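Local coordinates for putative uncharacterized protein (Dictyostelium purpureum, PDB 4R12) that probably serves as an essential subunit of gamma-secretase, the intramembrane protease complex that cleaves membrane proteins such as Notch receptors and the amyloid precursor protein, at residues 72-77 with 412-417; 107-112 with 222-227; 232-237 with 420-425; 24-29 with 136-141. One frame throughout, in Å; residues are numbered along the deposited sequence.

Contact 1 of 4, residues 72-77 with 412-417. With NAG (2-acetamido-2-deoxy-beta-D-glucopyranose), chain C.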
loop_
_atom_site.group_PDB
_atom_site.type_symbol
_atom_site.label_atom_id
_atom_site.label_comp_id
_atom_site.label_asym_id
_atom_site.label_seq_id
_atom_site.Cartn_x
_atom_site.Cartn_y
_atom_site.Cartn_z
ATOM N N LEU A 72 21.672 14.730 -3.233
ATOM C CA LEU A 72 20.827 15.609 -2.432
ATOM C C LEU A 72 20.677 15.149 -0.992
ATOM O O LEU A 72 20.235 14.032 -0.738
ATOM C CB LEU A 72 19.429 15.720 -3.052
ATOM C CG LEU A 72 19.265 16.465 -4.373
ATOM C CD1 LEU A 72 17.837 16.317 -4.877
ATOM C CD2 LEU A 72 19.612 17.923 -4.182
ATOM N N ASP A 73 21.033 16.020 -0.054
ATOM C CA ASP A 73 20.525 15.886 1.301
ATOM C C ASP A 73 19.018 15.973 1.160
ATOM O O ASP A 73 18.513 16.771 0.360
ATOM C CB ASP A 73 21.050 16.988 2.219
ATOM C CG ASP A 73 20.526 16.862 3.644
ATOM O OD1 ASP A 73 19.374 17.289 3.900
ATOM O OD2 ASP A 73 21.269 16.343 4.500
ATOM N N THR A 74 18.287 15.163 1.910
ATOM C CA THR A 74 16.868 15.041 1.624
ATOM C C THR A 74 16.083 16.330 1.886
ATOM O O THR A 74 14.989 16.503 1.346
ATOM C CB THR A 74 16.233 13.884 2.413
ATOM O OG1 THR A 74 14.896 13.674 1.939
ATOM C CG2 THR A 74 16.225 14.171 3.906
ATOM N N ASN A 75 16.632 17.244 2.686
ATOM C CA ASN A 75 15.968 18.535 2.880
ATOM C C ASN A 75 15.847 19.315 1.569
ATOM O O ASN A 75 15.007 20.205 1.437
ATOM C CB ASN A 75 16.697 19.377 3.921
ATOM C CG ASN A 75 16.079 19.255 5.310
ATOM O OD1 ASN A 75 15.158 18.460 5.528
ATOM N ND2 ASN A 75 16.586 20.043 6.257
ATOM N N TYR A 76 16.678 18.959 0.594
ATOM C CA TYR A 76 16.650 19.616 -0.708
ATOM C C TYR A 76 15.968 18.793 -1.802
ATOM O O TYR A 76 15.962 19.186 -2.972
ATOM C CB TYR A 76 18.077 19.986 -1.113
ATOM C CG TYR A 76 18.578 21.111 -0.257
ATOM C CD1 TYR A 76 19.154 20.864 0.982
ATOM C CD2 TYR A 76 18.412 22.429 -0.655
ATOM C CE1 TYR A 76 19.588 21.907 1.792
ATOM C CE2 TYR A 76 18.837 23.469 0.140
ATOM C CZ TYR A 76 19.420 23.207 1.360
ATOM O OH TYR A 76 19.841 24.255 2.144
ATOM N N PHE A 77 15.363 17.676 -1.409
ATOM C CA PHE A 77 14.608 16.842 -2.344
ATOM C C PHE A 77 13.104 17.109 -2.273
ATOM O O PHE A 77 12.393 16.547 -1.437
ATOM C CB PHE A 77 14.886 15.351 -2.088
ATOM C CG PHE A 77 14.152 14.430 -3.030
ATOM C CD1 PHE A 77 14.380 14.487 -4.401
ATOM C CD2 PHE A 77 13.235 13.512 -2.543
ATOM C CE1 PHE A 77 13.716 13.631 -5.274
ATOM C CE2 PHE A 77 12.556 12.661 -3.413
ATOM C CZ PHE A 77 12.797 12.720 -4.777
ATOM N N TYR A 412 2.450 11.810 3.860
ATOM C CA TYR A 412 1.609 10.918 3.081
ATOM C C TYR A 412 2.241 10.552 1.732
ATOM O O TYR A 412 2.611 11.426 0.952
ATOM C CB TYR A 412 0.222 11.543 2.852
ATOM C CG TYR A 412 -0.705 10.599 2.145
ATOM C CD1 TYR A 412 -0.755 10.549 0.757
ATOM C CD2 TYR A 412 -1.517 9.731 2.868
ATOM C CE1 TYR A 412 -1.595 9.667 0.104
ATOM C CE2 TYR A 412 -2.364 8.841 2.225
ATOM C CZ TYR A 412 -2.397 8.817 0.845
ATOM O OH TYR A 412 -3.225 7.935 0.189
ATOM N N GLY A 413 2.346 9.254 1.452
ATOM C CA GLY A 413 2.871 8.792 0.177
ATOM C C GLY A 413 4.363 9.039 0.033
ATOM O O GLY A 413 4.866 9.364 -1.051
ATOM N N TYR A 414 5.086 8.859 1.126
ATOM C CA TYR A 414 6.492 9.246 1.163
ATOM C C TYR A 414 7.292 8.341 2.108
ATOM O O TYR A 414 6.748 7.850 3.094
ATOM C CB TYR A 414 6.606 10.719 1.581
ATOM C CG TYR A 414 8.022 11.236 1.629
ATOM C CD1 TYR A 414 8.798 11.310 0.471
ATOM C CD2 TYR A 414 8.578 11.667 2.827
ATOM C CE1 TYR A 414 10.118 11.773 0.516
ATOM C CE2 TYR A 414 9.883 12.141 2.884
ATOM C CZ TYR A 414 10.649 12.187 1.725
ATOM O OH TYR A 414 11.943 12.652 1.800
ATOM N N GLU A 415 8.581 8.147 1.796
ATOM C CA GLU A 415 9.459 7.230 2.547
ATOM C C GLU A 415 9.534 7.523 4.039
ATOM O O GLU A 415 9.751 6.615 4.837
ATOM C CB GLU A 415 10.881 7.259 1.965
ATOM C CG GLU A 415 11.428 8.675 1.830
ATOM C CD GLU A 415 12.941 8.750 1.682
ATOM O OE1 GLU A 415 13.646 7.855 2.177
ATOM O OE2 GLU A 415 13.428 9.725 1.078
ATOM N N GLN A 416 9.373 8.789 4.424
ATOM C CA GLN A 416 9.438 9.144 5.834
ATOM C C GLN A 416 8.166 8.791 6.620
ATOM O O GLN A 416 8.093 9.051 7.819
ATOM C CB GLN A 416 9.752 10.632 5.990
ATOM C CG GLN A 416 10.378 10.988 7.340
ATOM C CD GLN A 416 11.140 12.303 7.312
ATOM O OE1 GLN A 416 11.808 12.631 6.332
ATOM N NE2 GLN A 416 11.053 13.056 8.408
ATOM N N ASP A 417 7.177 8.199 5.953
ATOM C CA ASP A 417 6.019 7.652 6.643
ATOM C C ASP A 417 6.418 6.284 7.193
ATOM O O ASP A 417 6.032 5.238 6.658
ATOM C CB ASP A 417 4.814 7.553 5.700
ATOM C CG ASP A 417 3.547 7.104 6.408
ATOM O OD1 ASP A 417 3.543 7.006 7.659
ATOM O OD2 ASP A 417 2.537 6.848 5.699
HETATM C C1 NAG C . 11.669 22.371 -0.420
HETATM C C2 NAG C . 10.971 23.251 0.600
HETATM C C3 NAG C . 11.649 24.578 0.796
HETATM C C4 NAG C . 13.113 24.441 1.071
HETATM C C5 NAG C . 13.727 23.587 -0.039
HETATM C C6 NAG C . 15.197 23.296 0.128
HETATM C C7 NAG C . 8.682 22.658 0.456
HETATM C C8 NAG C . 7.386 22.878 -0.253
HETATM N N2 NAG C . 9.638 23.506 0.206
HETATM O O3 NAG C . 11.006 25.229 1.870
HETATM O O4 NAG C . 13.604 25.752 1.034
HETATM O O5 NAG C . 13.048 22.355 -0.179
HETATM O O6 NAG C . 15.595 23.080 1.451
HETATM O O7 NAG C . 8.815 21.742 1.202
HETATM O O HOH W 1 15.640 10.809 1.925
#
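T74 and Y414 meet where two bends face each other: residues 74-76 form a short 3-10 segment, while Y414 to D417 make a type I turn. The backbones keep well apart, with the CA atoms of T74 and Q416, the nearest such pair, separated by 10.4 Å, so long side chains must do the reaching. D73 OD1 accepts the backbone N of N75 at 3.0 Å, an Asx turn at the entrance to the 3-10 segment, and D73 OD2 forms a salt bridge with R155.

With CG anti to its backbone N (chi1 -179°), Y414 carries its ring toward residues 72-77, bringing OH to 3.1 Å from T74 OG1. Its main polar partner is K102 NZ, which also binds the carbonyl oxygens of T74 and F77; tyrosine suits the place by pairing a long apolar body with a polar end. A water donates to E415 OE2 at 2.6 Å and lies 3.0 Å from T74 OG1, linking the two between the segments.

On the sugar side, NAG O6 donates to N75 O at 2.9 Å and lies over one face of the Y76 ring, toward its rim. A serine in place of Y76 would probably leave the sugar's C6-O6 arm without its aromatic floor and D53 without the phenol it binds.

F77 packs on V82 of helix 79-83 and V96 of strand 90-96, while D417 leads from the turn to A234 in helix 234-252, so the contact joins the small lobe to the large.

Contact 2 of 4, residues 107-112 with 222-227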
loop_
_atom_site.group_PDB
_atom_site.type_symbol
_atom_site.label_atom_id
_atom_site.label_comp_id
_atom_site.label_asym_id
_atom_site.label_seq_id
_atom_site.Cartn_x
_atom_site.Cartn_y
_atom_site.Cartn_z
ATOM N N SER A 107 4.840 15.875 1.572
ATOM C CA SER A 107 4.172 14.852 0.767
ATOM C C SER A 107 4.328 15.134 -0.725
ATOM O O SER A 107 3.929 16.196 -1.213
ATOM C CB SER A 107 2.684 14.757 1.124
ATOM O OG SER A 107 2.003 13.876 0.244
ATOM N N PRO A 108 4.916 14.177 -1.454
ATOM C CA PRO A 108 5.051 14.234 -2.911
ATOM C C PRO A 108 3.788 13.743 -3.606
ATOM O O PRO A 108 3.769 13.589 -4.818
ATOM C CB PRO A 108 6.212 13.272 -3.188
ATOM C CG PRO A 108 6.006 12.203 -2.138
ATOM C CD PRO A 108 5.471 12.920 -0.906
ATOM N N ASP A 109 2.737 13.482 -2.843
ATOM C CA ASP A 109 1.527 12.924 -3.432
ATOM C C ASP A 109 0.526 14.018 -3.794
ATOM O O ASP A 109 0.870 15.197 -3.828
ATOM C CB ASP A 109 0.899 11.911 -2.475
ATOM C CG ASP A 109 0.272 10.735 -3.204
ATOM O OD1 ASP A 109 -0.876 10.879 -3.677
ATOM O OD2 ASP A 109 0.924 9.671 -3.299
ATOM N N SER A 110 -0.716 13.622 -4.066
ATOM C CA SER A 110 -1.771 14.560 -4.464
ATOM C C SER A 110 -2.415 15.288 -3.271
ATOM O O SER A 110 -2.432 14.760 -2.161
ATOM C CB SER A 110 -2.849 13.804 -5.249
ATOM O OG SER A 110 -4.007 14.592 -5.430
ATOM N N ARG A 111 -2.960 16.484 -3.514
ATOM C CA ARG A 111 -3.701 17.226 -2.485
ATOM C C ARG A 111 -5.005 16.524 -2.105
ATOM O O ARG A 111 -5.532 16.716 -1.006
ATOM C CB ARG A 111 -4.023 18.651 -2.960
ATOM C CG ARG A 111 -2.819 19.541 -3.285
ATOM C CD ARG A 111 -2.350 20.321 -2.063
ATOM N NE ARG A 111 -1.294 21.289 -2.363
ATOM C CZ ARG A 111 -1.491 22.593 -2.572
ATOM N NH1 ARG A 111 -2.711 23.106 -2.531
ATOM N NH2 ARG A 111 -0.460 23.388 -2.837
ATOM N N TYR A 112 -5.543 15.746 -3.038
ATOM C CA TYR A 112 -6.724 14.924 -2.786
ATOM C C TYR A 112 -6.507 13.611 -3.528
ATOM O O TYR A 112 -6.877 13.476 -4.691
ATOM C CB TYR A 112 -8.007 15.655 -3.238
ATOM C CG TYR A 112 -9.345 15.002 -2.901
ATOM C CD1 TYR A 112 -9.500 13.615 -2.887
ATOM C CD2 TYR A 112 -10.464 15.781 -2.624
ATOM C CE1 TYR A 112 -10.713 13.027 -2.605
ATOM C CE2 TYR A 112 -11.689 15.200 -2.330
ATOM C CZ TYR A 112 -11.809 13.823 -2.329
ATOM O OH TYR A 112 -13.025 13.235 -2.048
ATOM N N ASP A 222 -2.301 -1.427 0.438
ATOM C CA ASP A 222 -1.217 -0.969 -0.429
ATOM C C ASP A 222 -0.836 0.478 -0.102
ATOM O O ASP A 222 -1.611 1.227 0.508
ATOM C CB ASP A 222 -1.586 -1.110 -1.915
ATOM C CG ASP A 222 -2.746 -0.222 -2.326
ATOM O OD1 ASP A 222 -3.796 -0.267 -1.659
ATOM O OD2 ASP A 222 -2.605 0.528 -3.320
ATOM N N THR A 223 0.384 0.848 -0.484
ATOM C CA THR A 223 0.954 2.135 -0.127
ATOM C C THR A 223 1.550 2.828 -1.343
ATOM O O THR A 223 1.595 2.257 -2.440
ATOM C CB THR A 223 2.058 1.980 0.922
ATOM O OG1 THR A 223 2.990 1.002 0.448
ATOM C CG2 THR A 223 1.474 1.532 2.275
ATOM N N THR A 224 2.024 4.056 -1.147
ATOM C CA THR A 224 2.687 4.794 -2.226
ATOM C C THR A 224 3.915 5.515 -1.713
ATOM O O THR A 224 4.069 5.726 -0.516
ATOM C CB THR A 224 1.769 5.839 -2.881
ATOM O OG1 THR A 224 1.212 6.690 -1.865
ATOM C CG2 THR A 224 0.654 5.170 -3.663
ATOM N N ALA A 225 4.772 5.909 -2.652
ATOM C CA ALA A 225 5.972 6.675 -2.358
ATOM C C ALA A 225 6.591 7.146 -3.669
ATOM O O ALA A 225 6.232 6.657 -4.749
ATOM C CB ALA A 225 6.966 5.854 -1.573
ATOM N N PHE A 226 7.500 8.107 -3.572
ATOM C CA PHE A 226 8.284 8.534 -4.724
ATOM C C PHE A 226 9.174 7.349 -5.102
ATOM O O PHE A 226 9.261 6.976 -6.264
ATOM C CB PHE A 226 9.125 9.772 -4.403
ATOM C CG PHE A 226 9.729 10.438 -5.616
ATOM C CD1 PHE A 226 10.900 9.954 -6.178
ATOM C CD2 PHE A 226 9.119 11.551 -6.187
ATOM C CE1 PHE A 226 11.464 10.563 -7.287
ATOM C CE2 PHE A 226 9.676 12.174 -7.309
ATOM C CZ PHE A 226 10.847 11.676 -7.854
ATOM N N PHE A 227 9.823 6.779 -4.091
ATOM C CA PHE A 227 10.662 5.582 -4.247
ATOM C C PHE A 227 9.886 4.387 -3.726
ATOM O O PHE A 227 9.851 4.149 -2.518
ATOM C CB PHE A 227 11.989 5.734 -3.482
ATOM C CG PHE A 227 12.788 6.931 -3.906
ATOM C CD1 PHE A 227 13.426 6.949 -5.136
ATOM C CD2 PHE A 227 12.878 8.041 -3.097
ATOM C CE1 PHE A 227 14.145 8.064 -5.549
ATOM C CE2 PHE A 227 13.600 9.152 -3.499
ATOM C CZ PHE A 227 14.239 9.161 -4.726
#
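D109 reaches T224 with one carboxylate oxygen: T224 OG1 donates to D109 OD2 at 3.3 Å, a weak bond between buried side chains crossing at about a right angle. The threonine OG1 sits between the backbone N and the carbonyl carbon (chi1 53°), which turns it to D109. It has a stronger partner in Q236 NE2, so T224, a residue that can both donate and accept, relays between the aspartate and the start of helix 234-252. D109 OD1 accepts S110 N at 2.8 Å from the anti side, 27° out of the carboxylate plane, and a weak bond from Y136 OH. The apolar part is buried but looser, P108 CB approaching F226 CD2 at 4.5 Å. Within 222-227, F226 CD1 lies 3.7 Å over the centre of the F227 ring, and both phenylalanines rest on I143.

Two ST turns shape the small-lobe loop: S107 OG accepts D109 N, and S110 OG accepts Y112 N at 3.1 Å. Opposite it is the loop that follows strand 214-220 of the large lobe, whose family is related to zinc exopeptidases.

Beyond D109 the loop leaves its partner: R111 is exposed, with a salt bridge to E126 and a bond from NE to A131 O.

Contact 3 of 4, residues 232-237 with 420-425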
loop_
_atom_site.group_PDB
_atom_site.type_symbol
_atom_site.label_atom_id
_atom_site.label_comp_id
_atom_site.label_asym_id
_atom_site.label_seq_id
_atom_site.Cartn_x
_atom_site.Cartn_y
_atom_site.Cartn_z
ATOM N N ILE A 232 6.887 1.987 2.977
ATOM C CA ILE A 232 6.404 1.485 4.264
ATOM C C ILE A 232 4.976 1.965 4.529
ATOM O O ILE A 232 4.114 1.176 4.940
ATOM C CB ILE A 232 7.321 1.937 5.413
ATOM C CG1 ILE A 232 8.742 1.395 5.195
ATOM C CG2 ILE A 232 6.762 1.510 6.800
ATOM C CD1 ILE A 232 9.708 1.788 6.287
ATOM N N GLY A 233 4.726 3.253 4.253
ATOM C CA GLY A 233 3.416 3.868 4.487
ATOM C C GLY A 233 2.835 3.524 5.858
ATOM O O GLY A 233 1.739 2.972 5.948
ATOM N N ALA A 234 3.574 3.842 6.913
ATOM C CA ALA A 234 3.189 3.445 8.259
ATOM C C ALA A 234 1.788 3.981 8.612
ATOM O O ALA A 234 0.880 3.198 8.887
ATOM C CB ALA A 234 4.229 3.918 9.273
ATOM N N ASP A 235 1.582 5.295 8.537
ATOM C CA ASP A 235 0.236 5.807 8.835
ATOM C C ASP A 235 -0.704 5.624 7.652
ATOM O O ASP A 235 -1.897 5.380 7.837
ATOM C CB ASP A 235 0.262 7.282 9.254
ATOM C CG ASP A 235 -0.973 7.665 10.075
ATOM O OD1 ASP A 235 -1.487 6.778 10.797
ATOM O OD2 ASP A 235 -1.441 8.825 9.981
ATOM N N GLN A 236 -0.172 5.748 6.435
ATOM C CA GLN A 236 -0.988 5.586 5.242
ATOM C C GLN A 236 -1.776 4.279 5.238
ATOM O O GLN A 236 -2.984 4.272 4.972
ATOM C CB GLN A 236 -0.108 5.650 3.978
ATOM C CG GLN A 236 -0.898 5.501 2.689
ATOM C CD GLN A 236 -0.003 5.623 1.466
ATOM O OE1 GLN A 236 1.160 5.213 1.498
ATOM N NE2 GLN A 236 -0.534 6.197 0.392
ATOM N N SER A 237 -1.099 3.175 5.541
ATOM C CA SER A 237 -1.735 1.857 5.498
ATOM C C SER A 237 -1.274 0.870 6.583
ATOM O O SER A 237 -2.090 0.195 7.199
ATOM C CB SER A 237 -1.478 1.191 4.139
ATOM O OG SER A 237 -1.959 1.968 3.052
ATOM N N GLU A 420 8.715 5.891 12.930
ATOM C CA GLU A 420 8.778 7.104 13.743
ATOM C C GLU A 420 7.656 8.092 13.425
ATOM O O GLU A 420 7.512 9.119 14.091
ATOM C CB GLU A 420 10.140 7.772 13.574
ATOM C CG GLU A 420 11.243 6.948 14.216
ATOM C CD GLU A 420 12.587 7.629 14.183
ATOM O OE1 GLU A 420 12.715 8.677 13.516
ATOM O OE2 GLU A 420 13.518 7.109 14.833
ATOM N N ASN A 421 6.850 7.767 12.425
ATOM C CA ASN A 421 5.744 8.628 12.039
ATOM C C ASN A 421 4.425 8.183 12.671
ATOM O O ASN A 421 3.403 8.816 12.462
ATOM C CB ASN A 421 5.605 8.663 10.505
ATOM C CG ASN A 421 4.660 9.769 10.014
ATOM O OD1 ASN A 421 4.742 10.909 10.460
ATOM N ND2 ASN A 421 3.770 9.426 9.085
ATOM N N VAL A 422 4.434 7.084 13.423
ATOM C CA VAL A 422 3.192 6.591 14.019
ATOM C C VAL A 422 3.367 6.368 15.516
ATOM O O VAL A 422 4.491 6.334 16.006
ATOM C CB VAL A 422 2.710 5.278 13.370
ATOM C CG1 VAL A 422 2.091 5.550 11.985
ATOM C CG2 VAL A 422 3.872 4.275 13.264
ATOM N N LEU A 423 2.249 6.233 16.232
ATOM C CA LEU A 423 2.271 6.102 17.685
ATOM C C LEU A 423 2.109 4.651 18.132
ATOM O O LEU A 423 0.999 4.205 18.461
ATOM C CB LEU A 423 1.166 6.967 18.315
ATOM C CG LEU A 423 1.327 8.485 18.180
ATOM C CD1 LEU A 423 0.114 9.226 18.790
ATOM C CD2 LEU A 423 2.617 8.945 18.837
ATOM N N GLY A 424 3.220 3.920 18.170
ATOM C CA GLY A 424 3.201 2.556 18.663
ATOM C C GLY A 424 2.511 2.416 20.018
ATOM O O GLY A 424 1.885 1.393 20.307
ATOM N N SER A 425 2.610 3.441 20.857
ATOM C CA SER A 425 2.000 3.385 22.177
ATOM C C SER A 425 0.462 3.305 22.153
ATOM O O SER A 425 -0.157 2.971 23.172
ATOM C CB SER A 425 2.437 4.598 23.007
ATOM O OG SER A 425 1.949 5.802 22.438
#
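D235 and N421, neighbours across this contact, both bind D417 OD1: the backbone N of D235 and the ND2 of N421 converge on that one oxygen. The other oxygen of the same carboxylate, OD2, takes the backbone N of Q236. D417 thus holds amide groups at the first turn of helix 234-252, where the helix dipole would probably favour its negative charge. N421 ND2 also reaches N409 OD1, a pair of bonds that fixes which way the amide is flipped.

Between the segments themselves the meeting is apolar. V422 pushes CG1 against the helix start, 3.5 Å from D235 N and 3.8 Å from A234 CB, while its CG2 lies 4.0 Å from the same A234 CB. CG1 is anti to the carbonyl carbon (chi1 -75°), which sets both methyls against the alanine methyl, with CG1 also over the backbone of D235. Small A234 admits a branched valine so near the backbone. D235 turns its CB to V422 CG1 at 3.7 Å and directs its carboxylate oxygen OD1 to the backbone N of G329.

G233 at the N-cap has positive phi, and a side chain there would run into Q236 OE1, which glycine avoids.

L423 pairs its backbone with G329 and N421 O accepts from R330, tying the loop between strand 397-401 and helix 427-441 to the segment after strand 319-325, while D417 and V422 hold it to the start of helix 234-252.

Contact 4 of 4, residues 24-29 with 136-141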
loop_
_atom_site.group_PDB
_atom_site.type_symbol
_atom_site.label_atom_id
_atom_site.label_comp_id
_atom_site.label_asym_id
_atom_site.label_seq_id
_atom_site.Cartn_x
_atom_site.Cartn_y
_atom_site.Cartn_z
ATOM N N CYS A 24 13.594 5.441 -8.753
ATOM C CA CYS A 24 12.370 6.024 -9.261
ATOM C C CYS A 24 12.037 5.345 -10.591
ATOM O O CYS A 24 12.890 5.269 -11.469
ATOM C CB CYS A 24 12.548 7.535 -9.446
ATOM S SG CYS A 24 11.192 8.342 -10.305
ATOM N N THR A 25 10.819 4.832 -10.740
ATOM C CA THR A 25 10.469 4.085 -11.951
ATOM C C THR A 25 9.427 4.850 -12.748
ATOM O O THR A 25 8.889 5.838 -12.253
ATOM C CB THR A 25 9.936 2.689 -11.609
ATOM O OG1 THR A 25 8.741 2.826 -10.845
ATOM C CG2 THR A 25 10.979 1.889 -10.795
ATOM N N LYS A 26 9.147 4.398 -13.968
ATOM C CA LYS A 26 8.206 5.103 -14.850
ATOM C C LYS A 26 6.819 4.464 -14.844
ATOM O O LYS A 26 6.669 3.242 -15.007
ATOM C CB LYS A 26 8.740 5.151 -16.295
ATOM C CG LYS A 26 8.250 6.377 -17.105
ATOM C CD LYS A 26 9.221 7.550 -16.916
ATOM C CE LYS A 26 8.662 8.884 -17.400
ATOM N NZ LYS A 26 9.698 9.957 -17.226
ATOM N N ILE A 27 5.800 5.300 -14.656
ATOM C CA ILE A 27 4.421 4.849 -14.703
ATOM C C ILE A 27 3.686 5.609 -15.804
ATOM O O ILE A 27 3.750 6.833 -15.863
ATOM C CB ILE A 27 3.695 5.070 -13.358
ATOM C CG1 ILE A 27 4.456 4.411 -12.203
ATOM C CG2 ILE A 27 2.256 4.574 -13.435
ATOM C CD1 ILE A 27 4.340 2.929 -12.169
ATOM N N MET A 28 3.001 4.887 -16.680
ATOM C CA MET A 28 2.230 5.540 -17.733
ATOM C C MET A 28 0.754 5.643 -17.345
ATOM O O MET A 28 0.237 4.821 -16.581
ATOM C CB MET A 28 2.390 4.802 -19.063
ATOM C CG MET A 28 3.502 5.362 -19.947
ATOM S SD MET A 28 5.135 5.370 -19.181
ATOM C CE MET A 28 5.315 3.608 -18.897
ATOM N N THR A 29 0.097 6.682 -17.851
ATOM C CA THR A 29 -1.341 6.852 -17.683
ATOM C C THR A 29 -1.998 6.994 -19.049
ATOM O O THR A 29 -1.319 6.896 -20.070
ATOM C CB THR A 29 -1.672 8.082 -16.843
ATOM O OG1 THR A 29 -1.200 9.252 -17.527
ATOM C CG2 THR A 29 -1.005 7.970 -15.470
ATOM N N TYR A 136 4.269 12.963 -9.306
ATOM C CA TYR A 136 3.576 12.933 -10.592
ATOM C C TYR A 136 4.191 13.839 -11.641
ATOM O O TYR A 136 3.497 14.358 -12.490
ATOM C CB TYR A 136 2.099 13.284 -10.380
ATOM C CG TYR A 136 1.510 12.374 -9.343
ATOM C CD1 TYR A 136 1.380 11.013 -9.596
ATOM C CD2 TYR A 136 1.127 12.851 -8.092
ATOM C CE1 TYR A 136 0.873 10.154 -8.653
ATOM C CE2 TYR A 136 0.614 11.993 -7.137
ATOM C CZ TYR A 136 0.491 10.641 -7.425
ATOM O OH TYR A 136 -0.013 9.754 -6.494
ATOM N N PHE A 137 5.504 14.009 -11.587
ATOM C CA PHE A 137 6.240 14.694 -12.647
ATOM C C PHE A 137 7.006 13.684 -13.491
ATOM O O PHE A 137 7.350 12.596 -13.017
ATOM C CB PHE A 137 7.196 15.722 -12.056
ATOM C CG PHE A 137 6.514 16.964 -11.569
ATOM C CD1 PHE A 137 5.917 16.997 -10.318
ATOM C CD2 PHE A 137 6.451 18.096 -12.376
ATOM C CE1 PHE A 137 5.268 18.153 -9.873
ATOM C CE2 PHE A 137 5.811 19.252 -11.937
ATOM C CZ PHE A 137 5.222 19.280 -10.685
ATOM N N SER A 138 7.279 14.046 -14.738
ATOM C CA SER A 138 8.000 13.173 -15.651
ATOM C C SER A 138 9.464 13.577 -15.766
ATOM O O SER A 138 9.787 14.617 -16.338
ATOM C CB SER A 138 7.349 13.185 -17.040
ATOM O OG SER A 138 8.048 12.316 -17.912
ATOM N N PHE A 139 10.345 12.746 -15.221
ATOM C CA PHE A 139 11.778 13.027 -15.208
ATOM C C PHE A 139 12.495 12.274 -16.327
ATOM O O PHE A 139 12.325 11.063 -16.458
ATOM C CB PHE A 139 12.391 12.637 -13.853
ATOM C CG PHE A 139 11.774 13.341 -12.685
ATOM C CD1 PHE A 139 10.656 12.815 -12.048
ATOM C CD2 PHE A 139 12.302 14.533 -12.223
ATOM C CE1 PHE A 139 10.076 13.466 -10.975
ATOM C CE2 PHE A 139 11.731 15.186 -11.141
ATOM C CZ PHE A 139 10.622 14.653 -10.522
ATOM N N PRO A 140 13.297 12.991 -17.138
ATOM C CA PRO A 140 14.076 12.390 -18.229
ATOM C C PRO A 140 15.452 11.866 -17.801
ATOM O O PRO A 140 16.279 11.510 -18.659
ATOM C CB PRO A 140 14.230 13.550 -19.218
ATOM C CG PRO A 140 14.281 14.749 -18.337
ATOM C CD PRO A 140 13.324 14.464 -17.194
ATOM N N PHE A 141 15.697 11.834 -16.496
ATOM C CA PHE A 141 16.952 11.339 -15.944
ATOM C C PHE A 141 16.616 10.454 -14.755
ATOM O O PHE A 141 15.543 10.606 -14.168
ATOM C CB PHE A 141 17.873 12.497 -15.524
ATOM C CG PHE A 141 17.222 13.506 -14.606
ATOM C CD1 PHE A 141 17.091 13.257 -13.242
ATOM C CD2 PHE A 141 16.759 14.717 -15.102
ATOM C CE1 PHE A 141 16.495 14.192 -12.409
ATOM C CE2 PHE A 141 16.172 15.656 -14.268
ATOM C CZ PHE A 141 16.040 15.395 -12.922
#
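K26 supplies the polar bonding here, its NZ donating to S138 OG at 3.0 Å and lying an equal 3.0 Å from F139 O. The chief partner of the ammonium, however, is G35 O, so the charge is bound on the 33-34 side as well as by S138. The lysine gets there by a kink: its chain bends at CB-CG (chi2 89°) and then runs extended to NZ, toward residues 138-139. Serine fits opposite, a small residue whose hydroxyl can accept without pushing the chain away. A methionine in place of K26 would probably leave S138 OG and G35 O without their shared donor, and the loosely bonded strand 138-139 less firmly tied.

Apolar contact is looser. The F139 ring keeps further off, its CD1 4.8 Å from C24 SG; it packs instead on C36 and meets F134 with the planes at about 80°.

The covalent element is the disulfide from C24 SG, which ties C24, at the start of the segment, to C36 just past strand 33-34.

Strand 21-29 pairs antiparallel with 33-34 through I27 and F34, with 572-575 through K26 and S575, and with 143-146 through C24 and I143, while 138-139 approaches its flank in the small lobe.

Overall arrangement
Contacts 1 and 2 both bridge the small and large lobes, their centres 11 Å apart, and are joined directly by S107 OG, 2.6 Å from Y412 O. Contact 3 lies wholly in the large lobe yet continues contact 1, since D417 O is 2.8 Å from A234 N; it meets contact 2 as well, with S237 OG 2.7 Å from D222 O. Contact 4, in the small lobe, reaches the others through contact 2, where F226 CZ packs 3.7 Å from F139 CE1. It does not touch contact 3, their centres being about 27 Å apart. Among the four, contact 1 holds N75 and Y76, two of the residues round the glycan on N78, placing that sugar beside the lobe junction.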